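Local coordinates for alpha-catenin-like protein hmp-1 (Caenorhabditis elegans, PDB 5XA5), which binds beta-catenin, cadherin and actin filaments at cell junctions and is required for cell migration and shape change during embryonic body enclosure and elongation, at residues E35-T40 / S126-L131; E158-M163 / N177-Q182. One frame throughout, in Å; residues are numbered along the deposited sequence. Where two conformers were deposited one is given.

From the N terminus, helix 23-36 runs out into the loop that leads to helix 51-74, and contact 1 (35-40 / 126-131) sets this exit against an early part of helix 117-165. That pairing closes a largely helical excursion of 85 residues, in which helices 51-74 and 83-112 are laid down. Contact 2 (158-163 / 177-182) opens only after contact 1 has closed, joining the far part of the same long helix to helix 169-196 across a short turn. The two are therefore in series, neither nested nor crossed. Their centres lie about 49 Å apart, on opposite sides of the chain's centre, with helix 117-165 running between them.

Contact 1: E35-T40 / S126-L131; sequences EVTNIT and SGRNLL
The flat group at this contact is the peptide linking G127 to R128, and a methyl of V36 sits squarely over one of its faces: V36 CG2 is 3.8 Å from G127 C and equally far from R128 N. The oxygen of this peptide, G127 O, accepts the helical bond from L131 N (2.9 Å). This is helix-to-helix packing in the all-helical N-terminal part of a vinculin/alpha-catenin family protein, with the last turn of helix 23-36 laid against helix 117-165. G127 has no side chain to stand between the two, which lets the valine come down onto the backbone itself; the alpha carbons of V36 and R128 are just 6.0 Å apart.

The valine is turned so that both methyls work. CG2 is anti to the backbone N, while CG1 takes the crowded position between N and the carbonyl carbon (chi1 74°) and reaches R128 CA at 4.0 Å. On the next turn of the long helix L131 comes in obliquely, its CD1 meeting V36 CB. S126 and L130, meanwhile, pack on helix 83-112.

A chain of another protein also reaches this site. It lays apolar side chains on V36, I39 and L130, and a basic side chain of that other protein pairs with E35 OE2 in a salt bridge, so the same valine serves both the internal packing and the intermolecular surface. That is consistent with the protein's binding of beta-catenin.

At the exposed margin the hydroxyl of T37 is bonded back to the carbonyl of I33 in helix 23-36, and its methyl is left to make the contact, pointing end-on at the flank of the R128 chain: T37 CG2 stands 4.3 Å from R128 CD.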
loop_
_atom_site.group_PDB
_atom_site.type_symbol
_atom_site.label_atom_id
_atom_site.label_comp_id
_atom_site.label_asym_id
_atom_site.label_seq_id
_atom_site.Cartn_x
_atom_site.Cartn_y
_atom_site.Cartn_z
ATOM N N GLU A 35 -6.627 -14.484 14.889
ATOM C CA GLU A 35 -7.914 -14.592 15.572
ATOM C C GLU A 35 -8.714 -15.767 15.038
ATOM O O GLU A 35 -9.286 -16.521 15.817
ATOM C CB GLU A 35 -8.730 -13.308 15.439
ATOM C CG GLU A 35 -8.221 -12.157 16.300
ATOM C CD GLU A 35 -9.017 -10.885 16.097
ATOM O OE1 GLU A 35 -10.250 -10.982 15.965
ATOM O OE2 GLU A 35 -8.411 -9.790 16.072
ATOM N N VAL A 36 -8.738 -15.941 13.721
ATOM C CA VAL A 36 -9.634 -16.934 13.132
ATOM C C VAL A 36 -9.071 -18.350 13.259
ATOM O O VAL A 36 -9.811 -19.330 13.165
ATOM C CB VAL A 36 -9.933 -16.606 11.651
ATOM C CG1 VAL A 36 -8.732 -16.911 10.768
ATOM C CG2 VAL A 36 -11.189 -17.359 11.171
ATOM N N THR A 37 -7.767 -18.465 13.496
ATOM C CA THR A 37 -7.152 -19.780 13.666
ATOM C C THR A 37 -6.924 -20.145 15.133
ATOM O O THR A 37 -6.335 -21.186 15.430
ATOM C CB THR A 37 -5.796 -19.876 12.931
ATOM O OG1 THR A 37 -4.859 -18.978 13.530
ATOM C CG2 THR A 37 -5.946 -19.549 11.456
ATOM N N ASN A 38 -7.383 -19.298 16.049
ATOM C CA ASN A 38 -7.161 -19.529 17.475
ATOM C C ASN A 38 -8.441 -19.412 18.303
ATOM O O ASN A 38 -8.420 -18.937 19.443
ATOM C CB ASN A 38 -6.110 -18.555 18.023
ATOM C CG ASN A 38 -4.689 -18.956 17.659
ATOM O OD1 ASN A 38 -4.159 -18.553 16.621
ATOM N ND2 ASN A 38 -4.062 -19.748 18.520
ATOM N N ILE A 39 -9.559 -19.843 17.731
ATOM C CA ILE A 39 -10.825 -19.797 18.448
ATOM C C ILE A 39 -10.876 -20.877 19.513
ATOM O O ILE A 39 -10.767 -22.061 19.206
ATOM C CB ILE A 39 -12.021 -19.968 17.503
ATOM C CG1 ILE A 39 -12.102 -18.783 16.542
ATOM C CG2 ILE A 39 -13.313 -20.112 18.300
ATOM C CD1 ILE A 39 -13.199 -18.898 15.527
ATOM N N THR A 40 -11.026 -20.459 20.764
ATOM C CA THR A 40 -11.182 -21.395 21.869
ATOM C C THR A 40 -12.568 -21.252 22.483
ATOM O O THR A 40 -13.432 -22.111 22.305
ATOM C CB THR A 40 -10.113 -21.179 22.957
ATOM O OG1 THR A 40 -9.890 -19.776 23.140
ATOM C CG2 THR A 40 -8.805 -21.836 22.553
ATOM N N SER A 126 -13.941 -22.006 6.250
ATOM C CA SER A 126 -14.394 -20.975 5.317
ATOM C C SER A 126 -13.902 -19.604 5.779
ATOM O O SER A 126 -13.509 -18.770 4.963
ATOM C CB SER A 126 -15.918 -20.958 5.201
ATOM O OG SER A 126 -16.416 -22.170 4.658
ATOM N N GLY A 127 -13.940 -19.380 7.092
ATOM C CA GLY A 127 -13.517 -18.115 7.678
ATOM C C GLY A 127 -12.034 -17.888 7.489
ATOM O O GLY A 127 -11.608 -16.782 7.160
ATOM N N ARG A 128 -11.245 -18.936 7.702
ATOM C CA ARG A 128 -9.806 -18.862 7.449
ATOM C C ARG A 128 -9.522 -18.478 6.002
ATOM O O ARG A 128 -8.705 -17.608 5.724
ATOM C CB ARG A 128 -9.125 -20.188 7.774
ATOM C CG ARG A 128 -7.655 -20.233 7.386
ATOM C CD ARG A 128 -7.017 -21.526 7.844
ATOM N NE ARG A 128 -5.677 -21.707 7.297
ATOM C CZ ARG A 128 -4.822 -22.631 7.723
ATOM N NH1 ARG A 128 -5.172 -23.447 8.707
ATOM N NH2 ARG A 128 -3.619 -22.733 7.175
ATOM N N ASN A 129 -10.206 -19.137 5.078
ATOM C CA ASN A 129 -10.016 -18.848 3.664
ATOM C C ASN A 129 -10.391 -17.422 3.300
ATOM O O ASN A 129 -9.677 -16.773 2.532
ATOM C CB ASN A 129 -10.817 -19.825 2.817
ATOM C CG ASN A 129 -10.224 -21.211 2.821
ATOM O OD1 ASN A 129 -9.060 -21.399 3.170
ATOM N ND2 ASN A 129 -11.025 -22.197 2.439
ATOM N N LEU A 130 -11.493 -16.927 3.865
ATOM C CA LEU A 130 -11.965 -15.573 3.566
ATOM C C LEU A 130 -11.018 -14.515 4.112
ATOM O O LEU A 130 -10.660 -13.575 3.406
ATOM C CB LEU A 130 -13.371 -15.329 4.130
ATOM C CG LEU A 130 -13.875 -13.872 4.133
ATOM C CD1 LEU A 130 -13.900 -13.253 2.729
ATOM C CD2 LEU A 130 -15.251 -13.769 4.790
ATOM N N LEU A 131 -10.623 -14.659 5.370
ATOM C CA LEU A 131 -9.770 -13.641 5.985
ATOM C C LEU A 131 -8.348 -13.701 5.417
ATOM O O LEU A 131 -7.625 -12.699 5.416
ATOM C CB LEU A 131 -9.762 -13.792 7.517
ATOM C CG LEU A 131 -11.130 -13.567 8.187
ATOM C CD1 LEU A 131 -10.987 -13.541 9.697
ATOM C CD2 LEU A 131 -11.788 -12.276 7.700
#

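Contact 2: E158-M163 / N177-Q182; sequences ETAHQM and NLLISQ
T159 and Q182 make the polar part of this contact, with T159 OG1 lying 2.8 Å from Q182 OE1. The same hydroxyl is also within bonding reach of the carbonyl of E155, one turn back in its own helix. Its one proton cannot serve both oxygens fully, and the model does not settle which of them receives it. Q182 gets there with its chain extended beyond CG (chi2 172°).

The apolar part centres on L179, whose two methyls go to different partners. CD1 packs on T159, 3.7 Å from its CB, and also brushes the backbone and CB of A160; CD2 meets M163 CE at 4.1 Å, the two side chains crossing at about a right angle. M163 bends at its last torsion (chi3 73°) to bring that methyl in.

The two segments run nearly antiparallel, 158° between their directions, with axes 9.7 Å apart at closest approach: a helical hairpin in a vinculin-family bundle. M163 also packs on V172, L175 and Y176 near the turn, and reaches L220 and T224, which ties helix 200-229 to helices 117-165 and 169-196.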
loop_
_atom_site.group_PDB
_atom_site.type_symbol
_atom_site.label_atom_id
_atom_site.label_comp_id
_atom_site.label_asym_id
_atom_site.label_seq_id
_atom_site.Cartn_x
_atom_site.Cartn_y
_atom_site.Cartn_z
ATOM N N GLU A 158 12.336 12.759 -14.254
ATOM C CA GLU A 158 12.154 13.354 -15.578
ATOM C C GLU A 158 12.270 14.874 -15.550
ATOM O O GLU A 158 12.848 15.489 -16.456
ATOM C CB GLU A 158 10.802 12.923 -16.163
ATOM C CG GLU A 158 10.430 13.623 -17.460
ATOM C CD GLU A 158 11.460 13.415 -18.599
ATOM O OE1 GLU A 158 12.191 12.399 -18.552
ATOM O OE2 GLU A 158 11.507 14.226 -19.554
ATOM N N THR A 159 11.708 15.493 -14.525
ATOM C CA THR A 159 11.862 16.931 -14.397
ATOM C C THR A 159 13.332 17.310 -14.247
ATOM O O THR A 159 13.794 18.254 -14.896
ATOM C CB THR A 159 11.028 17.462 -13.217
ATOM O OG1 THR A 159 9.656 17.108 -13.428
ATOM C CG2 THR A 159 11.145 18.984 -13.131
ATOM N N ALA A 160 14.075 16.558 -13.434
ATOM C CA ALA A 160 15.516 16.795 -13.295
ATOM C C ALA A 160 16.237 16.578 -14.610
ATOM O O ALA A 160 17.182 17.307 -14.940
ATOM C CB ALA A 160 16.108 15.904 -12.232
ATOM N N HIS A 161 15.828 15.549 -15.354
ATOM C CA HIS A 161 16.404 15.296 -16.667
ATOM C C HIS A 161 16.251 16.524 -17.560
ATOM O O HIS A 161 17.213 16.971 -18.214
ATOM C CB HIS A 161 15.721 14.081 -17.322
ATOM C CG HIS A 161 16.320 13.677 -18.644
ATOM N ND1 HIS A 161 17.134 12.585 -18.776
ATOM C CD2 HIS A 161 16.216 14.236 -19.879
ATOM C CE1 HIS A 161 17.517 12.472 -20.048
ATOM N NE2 HIS A 161 16.989 13.466 -20.722
ATOM N N GLN A 162 15.030 17.062 -17.589
ATOM C CA GLN A 162 14.749 18.211 -18.429
ATOM C C GLN A 162 15.540 19.421 -17.962
ATOM O O GLN A 162 15.998 20.213 -18.796
ATOM C CB GLN A 162 13.243 18.509 -18.434
ATOM C CG GLN A 162 12.465 17.500 -19.243
ATOM C CD GLN A 162 10.971 17.721 -19.158
ATOM O OE1 GLN A 162 10.513 18.859 -19.128
ATOM N NE2 GLN A 162 10.201 16.634 -19.174
ATOM N N MET A 163 15.723 19.548 -16.640
ATOM C CA MET A 163 16.469 20.684 -16.116
ATOM C C MET A 163 17.923 20.639 -16.584
ATOM O O MET A 163 18.485 21.667 -17.016
ATOM C CB MET A 163 16.377 20.731 -14.585
ATOM C CG MET A 163 16.911 22.032 -14.016
ATOM S SD MET A 163 16.664 22.207 -12.237
ATOM C CE MET A 163 17.868 21.035 -11.608
ATOM N N ASN A 177 11.393 25.418 -10.484
ATOM C CA ASN A 177 10.147 25.716 -9.765
ATOM C C ASN A 177 9.229 24.485 -9.673
ATOM O O ASN A 177 8.613 24.229 -8.642
ATOM C CB ASN A 177 9.407 26.872 -10.433
ATOM C CG ASN A 177 9.845 28.220 -9.900
ATOM O OD1 ASN A 177 10.447 28.312 -8.826
ATOM N ND2 ASN A 177 9.557 29.276 -10.657
ATOM N N LEU A 178 9.158 23.714 -10.750
ATOM C CA LEU A 178 8.360 22.491 -10.763
ATOM C C LEU A 178 9.000 21.452 -9.853
ATOM O O LEU A 178 8.328 20.824 -9.053
ATOM C CB LEU A 178 8.213 21.931 -12.189
ATOM C CG LEU A 178 7.311 22.692 -13.167
ATOM C CD1 LEU A 178 7.471 22.160 -14.603
ATOM C CD2 LEU A 178 5.856 22.626 -12.737
ATOM N N LEU A 179 10.311 21.293 -9.966
ATOM C CA LEU A 179 11.022 20.305 -9.180
ATOM C C LEU A 179 10.870 20.540 -7.674
ATOM O O LEU A 179 10.750 19.590 -6.910
ATOM C CB LEU A 179 12.508 20.316 -9.567
ATOM C CG LEU A 179 13.302 19.083 -9.184
ATOM C CD1 LEU A 179 12.805 17.857 -9.947
ATOM C CD2 LEU A 179 14.802 19.279 -9.437
ATOM N N ILE A 180 10.865 21.805 -7.253
ATOM C CA ILE A 180 10.737 22.132 -5.833
ATOM C C ILE A 180 9.481 21.499 -5.301
ATOM O O ILE A 180 9.520 20.817 -4.268
ATOM C CB ILE A 180 10.704 23.650 -5.583
ATOM C CG1 ILE A 180 12.113 24.224 -5.792
ATOM C CG2 ILE A 180 10.214 23.981 -4.156
ATOM C CD1 ILE A 180 12.133 25.719 -5.946
ATOM N N SER A 181 8.379 21.698 -6.018
ATOM C CA SER A 181 7.093 21.195 -5.539
ATOM C C SER A 181 7.033 19.678 -5.608
ATOM O O SER A 181 6.523 19.046 -4.682
ATOM C CB SER A 181 5.941 21.822 -6.331
ATOM O OG SER A 181 5.829 23.189 -5.972
ATOM N N GLN A 182 7.562 19.099 -6.673
ATOM C CA GLN A 182 7.506 17.649 -6.810
ATOM C C GLN A 182 8.309 16.965 -5.712
ATOM O O GLN A 182 7.899 15.932 -5.172
ATOM C CB GLN A 182 7.994 17.233 -8.196
ATOM C CG GLN A 182 7.029 17.648 -9.278
ATOM C CD GLN A 182 7.570 17.422 -10.664
ATOM O OE1 GLN A 182 8.728 17.068 -10.828
ATOM N NE2 GLN A 182 6.717 17.588 -11.669
#